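Local atomic coordinates of DspB (Aggregatibacter actinomycetemcomitans, PDB entry 1YHT), a protein that probably hydrolyses beta-linked N-acetylhexosamine residues as a family 20 glycoside hydrolase, and is known for releasing cells from biofilms. Residues A[166-171]-A[207-212]; A[155-160]-A[200-205]; A[103-108]-A[172-177]. All blocks are in the same frame, centred on the assembly; numbering follows the deposited sequence.

In the fold
All three contacts belong to the outer layer of the parallel beta/alpha barrel, with centres about 16 to 18 Å from the centre of the chain. Interaction 2 joins helices 154-171 and 192-208; interaction 1 joins the first to the turn that ends the second. Their centres are about 13 Å apart. Segment 172-177 of interaction 3 follows 166-171 directly and meets the end of helix 94-106. The centres of interactions 1 and 3 are about 13 Å apart, and they touch: Lys212 N probably donates to Gln176 O at 3.1 Å. The centres of interactions 2 and 3 are about 24 Å apart, their nearest atoms about 10 Å. In such barrels the active site lies at the C-terminal strand ends. Segments 172-177 and 207-212 lead into strands, so interactions 1 and 3 probably lie toward the opposite end.

Interaction 1. Residues A[166-171]-A[207-212]; sequences EVIDIF and EKKGLK
Ile168, in the last turns of helix 154-171, lies opposite Lys209 with their CA atoms 8.5 Å apart, just where helix 192-208 ends and the chain turns back toward strand 212-216. Gly210 makes that turn with a positive phi of 81°, in a Schellman motif; its N bonds back to Glu207 O. The turn brings Leu211 round to face Ile168. The two side chains reach toward each other tip to tip. Leu211 CD1 rests on Ile168 CG1 at 3.5 Å and also meets CD1 and CG2 of Ile168, so one leucine methyl touches three carbons of the isoleucine. Leu206 and Phe178 continue this apolar patch. Lys209 passes Ile168 at a slant, its CG 4.0 Å from Ile168 CD1. A bend at chi2 (-77°) then carries the lysine chain toward Asp169. Lys209 NZ and Asp169 OD1 remain 5.4 Å apart. A water lies between them, but its 2.5 Å distance from Lys209 NZ is short, and the bridge is doubtful in detail. Lys209 NZ also makes a weak hydrogen bond to Ser165 OG. The contact is therefore held by apolar packing, with an indirect and probably modest charge attraction beside it.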
ATOM      1  N   GLU A 166      -1.500  14.337 -10.118  1.00  6.30           N
ATOM      2  CA  GLU A 166      -2.943  14.248 -10.040  1.00  5.93           C
ATOM      3  C   GLU A 166      -3.410  13.647  -8.706  1.00  6.62           C
ATOM      4  O   GLU A 166      -4.336  14.161  -8.055  1.00  7.11           O
ATOM      5  CB  GLU A 166      -3.448  13.409 -11.202  1.00  6.66           C
ATOM      6  CG  GLU A 166      -4.976  13.334 -11.214  1.00  7.21           C
ATOM      7  CD  GLU A 166      -5.517  12.535 -12.375  1.00  8.38           C
ATOM      8  OE1 GLU A 166      -5.661  11.309 -12.216  1.00  6.04           O
ATOM      9  OE2 GLU A 166      -5.826  13.147 -13.401  1.00  6.68           O
ATOM     10  N   VAL A 167      -2.776  12.553  -8.303  1.00  6.15           N
ATOM     11  CA  VAL A 167      -3.110  11.878  -7.017  1.00  5.90           C
ATOM     12  C   VAL A 167      -2.850  12.813  -5.828  1.00  7.16           C
ATOM     13  O   VAL A 167      -3.688  12.969  -4.923  1.00  8.06           O
ATOM     14  CB  VAL A 167      -2.392  10.548  -6.896  1.00  4.98           C
ATOM     15  CG1 VAL A 167      -2.535   9.991  -5.495  1.00  5.96           C
ATOM     16  CG2 VAL A 167      -2.931   9.545  -7.918  1.00  3.92           C
ATOM     17  N   ILE A 168      -1.736  13.520  -5.887  1.00  7.44           N
ATOM     18  CA  ILE A 168      -1.426  14.543  -4.885  1.00  6.70           C
ATOM     19  C   ILE A 168      -2.491  15.629  -4.828  1.00  6.63           C
ATOM     20  O   ILE A 168      -2.977  15.985  -3.742  1.00  6.92           O
ATOM     21  CB  ILE A 168      -0.014  15.138  -5.164  1.00  7.04           C
ATOM     22  CG1 ILE A 168       1.013  14.081  -4.882  1.00  5.73           C
ATOM     23  CG2 ILE A 168       0.267  16.384  -4.294  1.00  6.69           C
ATOM     24  CD1 ILE A 168       2.396  14.410  -5.319  1.00  8.02           C
ATOM     25  N   ASP A 169      -2.910  16.129  -5.984  1.00  6.15           N
ATOM     26  CA  ASP A 169      -3.988  17.122  -6.055  1.00  6.13           C
ATOM     27  C   ASP A 169      -5.328  16.626  -5.479  1.00  6.59           C
ATOM     28  O   ASP A 169      -6.038  17.361  -4.779  1.00  6.28           O
ATOM     29  CB  ASP A 169      -4.240  17.558  -7.488  1.00  5.87           C
ATOM     30  CG  ASP A 169      -3.142  18.462  -8.034  1.00 10.24           C
ATOM     31  OD1 ASP A 169      -2.313  18.951  -7.255  1.00 13.82           O
ATOM     32  OD2 ASP A 169      -3.142  18.695  -9.236  1.00 13.81           O
ATOM     33  N   ILE A 170      -5.662  15.383  -5.766  1.00  7.35           N
ATOM     34  CA  ILE A 170      -6.877  14.742  -5.242  1.00  7.92           C
ATOM     35  C   ILE A 170      -6.898  14.653  -3.698  1.00  7.34           C
ATOM     36  O   ILE A 170      -7.868  15.042  -3.080  1.00  6.38           O
ATOM     37  CB  ILE A 170      -7.056  13.343  -5.843  1.00  7.34           C
ATOM     38  CG1 ILE A 170      -7.394  13.412  -7.339  1.00 11.47           C
ATOM     39  CG2 ILE A 170      -8.179  12.554  -5.157  1.00 10.44           C
ATOM     40  CD1 ILE A 170      -7.254  12.001  -8.062  1.00  9.92           C
ATOM     41  N   PHE A 171      -5.820  14.161  -3.090  1.00  8.23           N
ATOM     42  CA  PHE A 171      -5.764  13.998  -1.629  1.00  8.22           C
ATOM     43  C   PHE A 171      -5.470  15.322  -0.912  1.00  8.58           C
ATOM     44  O   PHE A 171      -5.866  15.516   0.247  1.00  7.54           O
ATOM     45  CB  PHE A 171      -4.783  12.878  -1.240  1.00  9.11           C
ATOM     46  CG  PHE A 171      -5.310  11.518  -1.591  1.00  9.12           C
ATOM     47  CD1 PHE A 171      -6.023  10.768  -0.642  1.00 14.22           C
ATOM     48  CD2 PHE A 171      -5.232  11.044  -2.883  1.00  8.30           C
ATOM     49  CE1 PHE A 171      -6.586   9.540  -0.975  1.00 12.29           C
ATOM     50  CE2 PHE A 171      -5.815   9.808  -3.243  1.00  5.86           C
ATOM     51  CZ  PHE A 171      -6.467   9.060  -2.313  1.00 10.74           C
ATOM     52  N   GLU A 207       9.321  15.337  -2.424  1.00  9.09           N
ATOM     53  CA  GLU A 207       9.924  16.320  -1.533  1.00 11.00           C
ATOM     54  C   GLU A 207       9.633  17.728  -2.029  1.00 11.57           C
ATOM     55  O   GLU A 207       9.178  18.576  -1.248  1.00 11.65           O
ATOM     56  CB  GLU A 207      11.458  16.073  -1.342  1.00 11.28           C
ATOM     57  CG  GLU A 207      12.146  17.118  -0.482  1.00 14.16           C
ATOM     58  CD  GLU A 207      13.658  16.905  -0.397  1.00 19.59           C
ATOM     59  OE1 GLU A 207      14.361  17.049  -1.408  1.00 24.27           O
ATOM     60  OE2 GLU A 207      14.147  16.584   0.697  1.00 27.94           O
ATOM     61  N   LYS A 208       9.798  17.980  -3.325  1.00 12.36           N
ATOM     62  CA  LYS A 208       9.537  19.321  -3.843  1.00 13.63           C
ATOM     63  C   LYS A 208       8.058  19.692  -3.712  1.00 13.53           C
ATOM     64  O   LYS A 208       7.726  20.858  -3.522  1.00 13.26           O
ATOM     65  CB  LYS A 208      10.031  19.480  -5.291  1.00 15.36           C
ATOM     66  CG  LYS A 208      10.103  20.978  -5.769  1.00 19.63           C
ATOM     67  CD  LYS A 208      10.358  21.068  -7.299  1.00 23.08           C
ATOM     68  CE  LYS A 208      10.108  22.499  -7.870  1.00 26.27           C
ATOM     69  NZ  LYS A 208       9.384  22.466  -9.230  1.00 27.50           N
ATOM     70  N   LYS A 209       7.171  18.693  -3.800  1.00 12.70           N
ATOM     71  CA  LYS A 209       5.742  18.864  -3.549  1.00 12.13           C
ATOM     72  C   LYS A 209       5.359  18.968  -2.067  1.00 12.09           C
ATOM     73  O   LYS A 209       4.168  19.015  -1.778  1.00 12.82           O
ATOM     74  CB  LYS A 209       4.999  17.655  -4.099  1.00 11.87           C
ATOM     75  CG  LYS A 209       5.133  17.359  -5.591  1.00 16.71           C
ATOM     76  CD  LYS A 209       4.284  18.275  -6.368  1.00 17.26           C
ATOM     77  CE  LYS A 209       4.175  17.879  -7.852  1.00 17.12           C
ATOM     78  NZ  LYS A 209       2.941  18.512  -8.370  1.00 19.66           N
ATOM     79  N   GLY A 210       6.327  18.916  -1.149  1.00 10.99           N
ATOM     80  CA  GLY A 210       6.073  19.040   0.276  1.00 11.41           C
ATOM     81  C   GLY A 210       5.587  17.727   0.884  1.00 11.20           C
ATOM     82  O   GLY A 210       4.955  17.737   1.927  1.00 10.80           O
ATOM     83  N   LEU A 211       5.873  16.608   0.218  1.00 10.14           N
ATOM     84  CA  LEU A 211       5.503  15.297   0.699  1.00 11.26           C
ATOM     85  C   LEU A 211       6.710  14.380   0.991  1.00 11.17           C
ATOM     86  O   LEU A 211       7.666  14.310   0.222  1.00 11.20           O
ATOM     87  CB  LEU A 211       4.570  14.590  -0.294  1.00 11.13           C
ATOM     88  CG  LEU A 211       3.225  15.267  -0.510  1.00 14.01           C
ATOM     89  CD1 LEU A 211       2.560  14.776  -1.764  1.00 12.35           C
ATOM     90  CD2 LEU A 211       2.322  15.027   0.713  1.00 13.51           C
ATOM     91  N   LYS A 212       6.589  13.636   2.077  1.00 10.37           N
ATOM     92  CA  LYS A 212       7.467  12.529   2.386  1.00 10.15           C
ATOM     93  C   LYS A 212       7.049  11.282   1.619  1.00  9.28           C
ATOM     94  O   LYS A 212       5.908  11.149   1.171  1.00  9.33           O
ATOM     95  CB  LYS A 212       7.470  12.259   3.881  1.00 10.89           C
ATOM     96  CG  LYS A 212       8.074  13.393   4.667  1.00 12.87           C
ATOM     97  CD  LYS A 212       7.572  13.283   6.087  1.00 14.73           C
ATOM     98  CE  LYS A 212       8.171  14.252   6.999  1.00 17.07           C
ATOM     99  NZ  LYS A 212       7.481  14.165   8.318  1.00 16.76           N
TER
HETATM  100  O   HOH W   1       0.680  17.979  -7.558  1.00 11.23           O

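Interaction 2. Residues A[155-160]-A[200-205]; sequences DSITFM and NKLSYF
Lys201 and Leu202 of helix 192-208 both close on Ile157 of helix 154-171, with the CA atoms of Ile157 and Leu202 8.2 Å apart. One residue earlier, Asn200 faces elsewhere: its side-chain amide bonds to Gln227 O and to the backbone N of Asn229. Its backbone O takes two donors, Tyr204 N in the regular helical bond and Ser203 OG. Lys201 points its CB at the other helix. Its chain is extended beyond CG and crosses the isoleucine at about a right angle. Lys201 CD is nearest, 4.1 Å from Ile157 CD1, and NZ is only slightly farther from that methyl. Lys201 is exposed, whereas Ile157 is buried. Leu202 comes next and is buried. Its CD1 approaches the other branch of the isoleucine, Ile157 CG2, at 4.4 Å, a loose contact. Ile157 thus offers one methyl to each neighbour; its CG1 lies beside the backbone N (chi1 -61°), and CG2 lies anti to that N. The two helices are neighbours in the outer layer of a TIM barrel, the fold of the family 20 catalytic domain, and strand 177-181 runs between them in sequence. Ser203 turns away from Ile157. Its hydroxyl donates to Asn200 O at 2.8 Å, meeting the carbonyl from 21° outside its plane, and also bonds to Asn229 ND2. Phe205 again directs its CB toward helix 154-171, but its ring packs further along that helix, against Gln161, Met164 and Ser165.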
ATOM      1  N   ASP A 155      10.702   9.032 -20.146  1.00 10.83           N
ATOM      2  CA  ASP A 155       9.325   9.272 -20.524  1.00 11.65           C
ATOM      3  C   ASP A 155       8.376   8.550 -19.572  1.00 10.64           C
ATOM      4  O   ASP A 155       7.345   9.072 -19.227  1.00  9.40           O
ATOM      5  CB  ASP A 155       9.042   8.899 -21.974  1.00 12.28           C
ATOM      6  CG  ASP A 155       9.841   9.745 -22.948  1.00 15.49           C
ATOM      7  OD1 ASP A 155      10.293  10.839 -22.555  1.00 14.33           O
ATOM      8  OD2 ASP A 155      10.021   9.310 -24.090  1.00 19.09           O
ATOM      9  N   SER A 156       8.779   7.358 -19.158  1.00 10.44           N
ATOM     10  CA  SER A 156       8.063   6.575 -18.193  1.00 10.43           C
ATOM     11  C   SER A 156       8.032   7.230 -16.839  1.00  9.55           C
ATOM     12  O   SER A 156       6.972   7.256 -16.173  1.00  9.40           O
ATOM     13  CB  SER A 156       8.652   5.168 -18.131  1.00 10.31           C
ATOM     14  OG  SER A 156       8.535   4.602 -19.445  1.00 10.58           O
ATOM     15  N   ILE A 157       9.171   7.823 -16.462  1.00  9.20           N
ATOM     16  CA  ILE A 157       9.260   8.584 -15.216  1.00  9.10           C
ATOM     17  C   ILE A 157       8.390   9.848 -15.259  1.00  8.09           C
ATOM     18  O   ILE A 157       7.641  10.128 -14.321  1.00  8.08           O
ATOM     19  CB  ILE A 157      10.710   8.939 -14.893  1.00  8.86           C
ATOM     20  CG1 ILE A 157      11.490   7.642 -14.735  1.00 11.32           C
ATOM     21  CG2 ILE A 157      10.805   9.793 -13.615  1.00  8.58           C
ATOM     22  CD1 ILE A 157      13.039   7.824 -14.742  1.00 12.79           C
ATOM     23  N   THR A 158       8.462  10.579 -16.359  1.00  8.76           N
ATOM     24  CA  THR A 158       7.600  11.732 -16.580  1.00  7.97           C
ATOM     25  C   THR A 158       6.109  11.342 -16.473  1.00  7.69           C
ATOM     26  O   THR A 158       5.340  12.003 -15.827  1.00  7.20           O
ATOM     27  CB  THR A 158       7.907  12.372 -17.944  1.00  7.93           C
ATOM     28  OG1 THR A 158       9.262  12.882 -17.943  1.00  9.88           O
ATOM     29  CG2 THR A 158       6.953  13.583 -18.231  1.00  7.72           C
ATOM     30  N   PHE A 159       5.712  10.276 -17.148  1.00  8.10           N
ATOM     31  CA  PHE A 159       4.343   9.789 -17.061  1.00  7.72           C
ATOM     32  C   PHE A 159       3.891   9.492 -15.621  1.00  8.35           C
ATOM     33  O   PHE A 159       2.816   9.955 -15.190  1.00  7.92           O
ATOM     34  CB  PHE A 159       4.136   8.537 -17.909  1.00  8.24           C
ATOM     35  CG  PHE A 159       2.828   7.893 -17.648  1.00  8.12           C
ATOM     36  CD1 PHE A 159       1.675   8.422 -18.209  1.00 12.25           C
ATOM     37  CD2 PHE A 159       2.725   6.829 -16.757  1.00  9.88           C
ATOM     38  CE1 PHE A 159       0.407   7.860 -17.924  1.00 12.38           C
ATOM     39  CE2 PHE A 159       1.483   6.289 -16.448  1.00 11.91           C
ATOM     40  CZ  PHE A 159       0.314   6.801 -17.054  1.00 12.00           C
ATOM     41  N   MET A 160       4.713   8.727 -14.900  1.00  7.49           N
ATOM     42  CA  MET A 160       4.472   8.366 -13.506  1.00  7.97           C
ATOM     43  C   MET A 160       4.276   9.608 -12.666  1.00  7.47           C
ATOM     44  O   MET A 160       3.340   9.659 -11.883  1.00  7.72           O
ATOM     45  CB  MET A 160       5.615   7.537 -12.894  1.00  8.22           C
ATOM     46  CG  MET A 160       5.589   6.101 -13.296  1.00 11.90           C
ATOM     47  SD  MET A 160       4.014   5.273 -13.051  1.00 16.39           S
ATOM     48  CE  MET A 160       3.718   5.448 -11.320  1.00 14.68           C
ATOM     49  N   ASN A 200      14.681   7.086  -5.973  1.00  9.84           N
ATOM     50  CA  ASN A 200      15.230   8.364  -5.552  1.00 10.20           C
ATOM     51  C   ASN A 200      14.567   9.501  -6.326  1.00  9.44           C
ATOM     52  O   ASN A 200      14.185  10.500  -5.727  1.00  9.46           O
ATOM     53  CB  ASN A 200      16.765   8.396  -5.676  1.00  9.82           C
ATOM     54  CG  ASN A 200      17.468   7.732  -4.515  1.00 11.74           C
ATOM     55  OD1 ASN A 200      16.858   7.468  -3.483  1.00  8.63           O
ATOM     56  ND2 ASN A 200      18.781   7.474  -4.665  1.00 11.45           N
ATOM     57  N   LYS A 201      14.382   9.334  -7.629  1.00  8.89           N
ATOM     58  CA  LYS A 201      13.794  10.414  -8.453  1.00 10.24           C
ATOM     59  C   LYS A 201      12.373  10.757  -8.010  1.00 10.54           C
ATOM     60  O   LYS A 201      11.964  11.937  -7.933  1.00  9.11           O
ATOM     61  CB  LYS A 201      13.838  10.084  -9.944  1.00  9.44           C
ATOM     62  CG  LYS A 201      15.184  10.396 -10.580  1.00 12.03           C
ATOM     63  CD  LYS A 201      15.264   9.891 -11.998  1.00 12.84           C
ATOM     64  CE  LYS A 201      16.547  10.363 -12.693  1.00 17.04           C
ATOM     65  NZ  LYS A 201      16.514  10.021 -14.146  1.00 18.55           N
ATOM     66  N   LEU A 202      11.654   9.693  -7.672  1.00 11.06           N
ATOM     67  CA  LEU A 202      10.279   9.800  -7.163  1.00 10.70           C
ATOM     68  C   LEU A 202      10.259  10.520  -5.801  1.00 10.08           C
ATOM     69  O   LEU A 202       9.459  11.445  -5.589  1.00 10.05           O
ATOM     70  CB  LEU A 202       9.648   8.400  -7.142  1.00 10.80           C
ATOM     71  CG  LEU A 202       8.816   7.935  -8.345  1.00 12.77           C
ATOM     72  CD1 LEU A 202       9.238   8.357  -9.770  1.00 13.02           C
ATOM     73  CD2 LEU A 202       8.359   6.517  -8.252  1.00 12.57           C
ATOM     74  N   SER A 203      11.183  10.160  -4.905  1.00  9.39           N
ATOM     75  CA  SER A 203      11.238  10.762  -3.581  1.00  9.30           C
ATOM     76  C   SER A 203      11.548  12.260  -3.621  1.00  9.45           C
ATOM     77  O   SER A 203      10.941  13.029  -2.850  1.00  7.95           O
ATOM     78  CB  SER A 203      12.246  10.054  -2.672  1.00  9.31           C
ATOM     79  OG  SER A 203      13.600  10.270  -3.047  1.00 12.65           O
ATOM     80  N   TYR A 204      12.498  12.670  -4.485  1.00  7.84           N
ATOM     81  CA  TYR A 204      12.851  14.097  -4.576  1.00  9.01           C
ATOM     82  C   TYR A 204      11.746  14.933  -5.292  1.00  7.93           C
ATOM     83  O   TYR A 204      11.547  16.097  -5.006  1.00  8.45           O
ATOM     84  CB  TYR A 204      14.224  14.274  -5.224  1.00 10.39           C
ATOM     85  CG  TYR A 204      15.335  13.754  -4.313  1.00 12.26           C
ATOM     86  CD1 TYR A 204      15.515  14.289  -3.044  1.00 15.63           C
ATOM     87  CD2 TYR A 204      16.182  12.734  -4.721  1.00 13.63           C
ATOM     88  CE1 TYR A 204      16.510  13.825  -2.207  1.00 17.81           C
ATOM     89  CE2 TYR A 204      17.186  12.240  -3.883  1.00 15.85           C
ATOM     90  CZ  TYR A 204      17.346  12.801  -2.639  1.00 17.27           C
ATOM     91  OH  TYR A 204      18.340  12.341  -1.813  1.00 18.72           O
ATOM     92  N   PHE A 205      11.015  14.299  -6.204  1.00  8.05           N
ATOM     93  CA  PHE A 205       9.858  14.926  -6.828  1.00  7.64           C
ATOM     94  C   PHE A 205       8.796  15.162  -5.737  1.00  7.43           C
ATOM     95  O   PHE A 205       8.207  16.241  -5.642  1.00  7.86           O
ATOM     96  CB  PHE A 205       9.339  14.011  -7.933  1.00  7.97           C
ATOM     97  CG  PHE A 205       8.028  14.405  -8.489  1.00  7.84           C
ATOM     98  CD1 PHE A 205       7.949  15.323  -9.528  1.00 10.01           C
ATOM     99  CD2 PHE A 205       6.857  13.849  -7.996  1.00 10.60           C
ATOM    100  CE1 PHE A 205       6.686  15.694 -10.076  1.00 11.38           C
ATOM    101  CE2 PHE A 205       5.627  14.182  -8.562  1.00 10.12           C
ATOM    102  CZ  PHE A 205       5.546  15.109  -9.586  1.00 11.25           C
TER

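Interaction 3. Residues A[103-108]-A[172-177]; sequences YAKAKG and GDTSQH
Lys105 leaves its helix with chi1 at -143°, away from the staggered positions, and then runs extended to its amino group. Asp173 has its CG between the backbone N and the carbonyl carbon (chi1 70°), which turns the carboxylate toward that amino group. The two side chains cross at about a right angle and form a salt bridge with both oxygens. Lys105 NZ is 2.7 Å from Asp173 OD1 and 2.8 Å from Asp173 OD2. It meets each oxygen on its syn side, 23° out of the carboxylate plane. The grip is nearly even, and probably limits rotation of the carboxylate. Both residues are exposed, so solvent may weaken the attraction. Beside the charged pair the contact is apolar: Thr174 CG2 lies 4.2 Å from Lys105 CD, midway along the lysine chain. The threonine hydroxyl bonds instead to Phe171 O, at the end of helix 154-171. The contact ties the end of helix 94-106 to the loop that links helix 154-171 to strand 177-181. Gly108 closes helix 94-106 in a Schellman motif, just before strand 110-117. That strand touches both partners: Leu111 packs against Ala104 and Thr174, and is backbone hydrogen-bonded to Thr174. Helix 32-44 also packs on helix 94-106, with Asp40 held by Lys107 and Tyr103.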
ATOM      1  N   TYR A 103     -13.846  13.939   6.278  1.00  8.64           N
ATOM      2  CA  TYR A 103     -14.183  13.129   7.417  1.00  8.38           C
ATOM      3  C   TYR A 103     -12.873  12.723   8.123  1.00  9.19           C
ATOM      4  O   TYR A 103     -12.753  12.883   9.358  1.00  8.07           O
ATOM      5  CB  TYR A 103     -15.002  11.930   6.970  1.00  8.41           C
ATOM      6  CG  TYR A 103     -15.595  11.182   8.109  1.00  9.78           C
ATOM      7  CD1 TYR A 103     -16.769  11.631   8.700  1.00 10.02           C
ATOM      8  CD2 TYR A 103     -14.979  10.031   8.628  1.00  6.68           C
ATOM      9  CE1 TYR A 103     -17.323  10.956   9.822  1.00  9.72           C
ATOM     10  CE2 TYR A 103     -15.518   9.366   9.715  1.00  7.52           C
ATOM     11  CZ  TYR A 103     -16.684   9.845  10.326  1.00 10.41           C
ATOM     12  OH  TYR A 103     -17.238   9.179  11.414  1.00  9.89           O
ATOM     13  N   ALA A 104     -11.890  12.260   7.333  1.00  9.01           N
ATOM     14  CA  ALA A 104     -10.554  11.869   7.861  1.00  9.18           C
ATOM     15  C   ALA A 104      -9.880  12.976   8.616  1.00 10.24           C
ATOM     16  O   ALA A 104      -9.380  12.797   9.741  1.00 10.34           O
ATOM     17  CB  ALA A 104      -9.649  11.421   6.707  1.00 10.89           C
ATOM     18  N   LYS A 105      -9.833  14.128   7.951  1.00 11.10           N
ATOM     19  CA  LYS A 105      -9.223  15.307   8.488  1.00 12.43           C
ATOM     20  C   LYS A 105      -9.844  15.719   9.838  1.00 11.35           C
ATOM     21  O   LYS A 105      -9.125  15.968  10.791  1.00 11.55           O
ATOM     22  CB  LYS A 105      -9.368  16.427   7.476  1.00 13.33           C
ATOM     23  CG  LYS A 105      -8.201  17.327   7.397  1.00 18.15           C
ATOM     24  CD  LYS A 105      -8.450  18.318   6.249  1.00 19.73           C
ATOM     25  CE  LYS A 105      -7.404  19.378   6.282  1.00 22.47           C
ATOM     26  NZ  LYS A 105      -7.816  20.491   5.387  1.00 22.18           N
ATOM     27  N   ALA A 106     -11.156  15.741   9.936  1.00 11.03           N
ATOM     28  CA  ALA A 106     -11.786  16.027  11.220  1.00 12.06           C
ATOM     29  C   ALA A 106     -11.468  14.965  12.267  1.00 12.25           C
ATOM     30  O   ALA A 106     -11.496  15.243  13.477  1.00 12.17           O
ATOM     31  CB  ALA A 106     -13.265  16.185  11.079  1.00 12.83           C
ATOM     32  N   LYS A 107     -11.168  13.743  11.841  1.00 11.60           N
ATOM     33  CA  LYS A 107     -10.839  12.712  12.834  1.00 12.20           C
ATOM     34  C   LYS A 107      -9.344  12.607  13.092  1.00 13.24           C
ATOM     35  O   LYS A 107      -8.902  11.716  13.819  1.00 15.25           O
ATOM     36  CB  LYS A 107     -11.430  11.375  12.419  1.00 12.75           C
ATOM     37  CG  LYS A 107     -12.982  11.343  12.596  1.00 12.34           C
ATOM     38  CD  LYS A 107     -13.497  10.119  13.380  1.00 14.32           C
ATOM     39  CE  LYS A 107     -14.911  10.354  13.974  1.00 11.91           C
ATOM     40  NZ  LYS A 107     -15.407   9.167  14.763  1.00 11.35           N
ATOM     41  N   GLY A 108      -8.551  13.469  12.459  1.00 11.75           N
ATOM     42  CA  GLY A 108      -7.125  13.475  12.674  1.00 11.37           C
ATOM     43  C   GLY A 108      -6.432  12.295  12.010  1.00 10.29           C
ATOM     44  O   GLY A 108      -5.352  11.899  12.444  1.00 10.71           O
ATOM     45  N   GLY A 172      -4.790  16.227  -1.606  1.00  9.10           N
ATOM     46  CA  GLY A 172      -4.455  17.547  -1.059  1.00  9.85           C
ATOM     47  C   GLY A 172      -3.890  17.495   0.372  1.00  9.42           C
ATOM     48  O   GLY A 172      -3.103  16.613   0.688  1.00  9.18           O
ATOM     49  N   ASP A 173      -4.323  18.413   1.246  1.00  9.91           N
ATOM     50  CA  ASP A 173      -3.699  18.530   2.592  1.00 10.75           C
ATOM     51  C   ASP A 173      -4.073  17.438   3.611  1.00 11.01           C
ATOM     52  O   ASP A 173      -3.669  17.516   4.770  1.00 10.96           O
ATOM     53  CB  ASP A 173      -3.908  19.955   3.197  1.00 11.75           C
ATOM     54  CG  ASP A 173      -5.336  20.241   3.597  1.00 11.81           C
ATOM     55  OD1 ASP A 173      -6.233  19.372   3.524  1.00 12.87           O
ATOM     56  OD2 ASP A 173      -5.573  21.382   4.016  1.00 17.59           O
ATOM     57  N   THR A 174      -4.828  16.425   3.186  1.00 10.34           N
ATOM     58  CA  THR A 174      -5.107  15.272   4.057  1.00 11.00           C
ATOM     59  C   THR A 174      -3.910  14.339   4.145  1.00  9.87           C
ATOM     60  O   THR A 174      -3.909  13.415   4.963  1.00 10.54           O
ATOM     61  CB  THR A 174      -6.310  14.458   3.564  1.00 11.10           C
ATOM     62  OG1 THR A 174      -6.008  13.839   2.291  1.00  8.66           O
ATOM     63  CG2 THR A 174      -7.550  15.359   3.454  1.00 11.67           C
ATOM     64  N   SER A 175      -2.883  14.592   3.316  1.00 10.13           N
ATOM     65  CA  SER A 175      -1.789  13.661   3.100  1.00  9.62           C
ATOM     66  C   SER A 175      -0.470  14.371   3.321  1.00  9.85           C
ATOM     67  O   SER A 175      -0.232  15.423   2.731  1.00  8.79           O
ATOM     68  CB  SER A 175      -1.870  13.087   1.666  1.00  9.81           C
ATOM     69  OG  SER A 175      -0.729  12.276   1.408  1.00 12.50           O
ATOM     70  N   GLN A 176       0.369  13.821   4.198  1.00  9.49           N
ATOM     71  CA  GLN A 176       1.761  14.270   4.341  1.00 10.16           C
ATOM     72  C   GLN A 176       2.813  13.288   3.828  1.00  9.58           C
ATOM     73  O   GLN A 176       4.028  13.621   3.778  1.00  8.04           O
ATOM     74  CB  GLN A 176       2.027  14.627   5.807  1.00 10.12           C
ATOM     75  CG  GLN A 176       1.243  15.879   6.218  1.00 13.50           C
ATOM     76  CD  GLN A 176      -0.197  15.593   6.546  1.00 15.81           C
ATOM     77  OE1 GLN A 176      -0.493  14.711   7.348  1.00 19.74           O
ATOM     78  NE2 GLN A 176      -1.100  16.308   5.916  1.00 21.98           N
ATOM     79  N   HIS A 177       2.327  12.108   3.395  1.00  8.23           N
ATOM     80  CA  HIS A 177       3.182  11.064   2.883  1.00  7.52           C
ATOM     81  C   HIS A 177       2.517  10.499   1.651  1.00  7.37           C
ATOM     82  O   HIS A 177       1.287  10.345   1.636  1.00  8.44           O
ATOM     83  CB  HIS A 177       3.326   9.919   3.891  1.00  6.51           C
ATOM     84  CG  HIS A 177       3.905  10.338   5.207  1.00  7.18           C
ATOM     85  ND1 HIS A 177       3.153  10.962   6.178  1.00  6.38           N
ATOM     86  CD2 HIS A 177       5.155  10.230   5.707  1.00  5.87           C
ATOM     87  CE1 HIS A 177       3.922  11.227   7.224  1.00  9.52           C
ATOM     88  NE2 HIS A 177       5.150  10.805   6.961  1.00  8.36           N
TER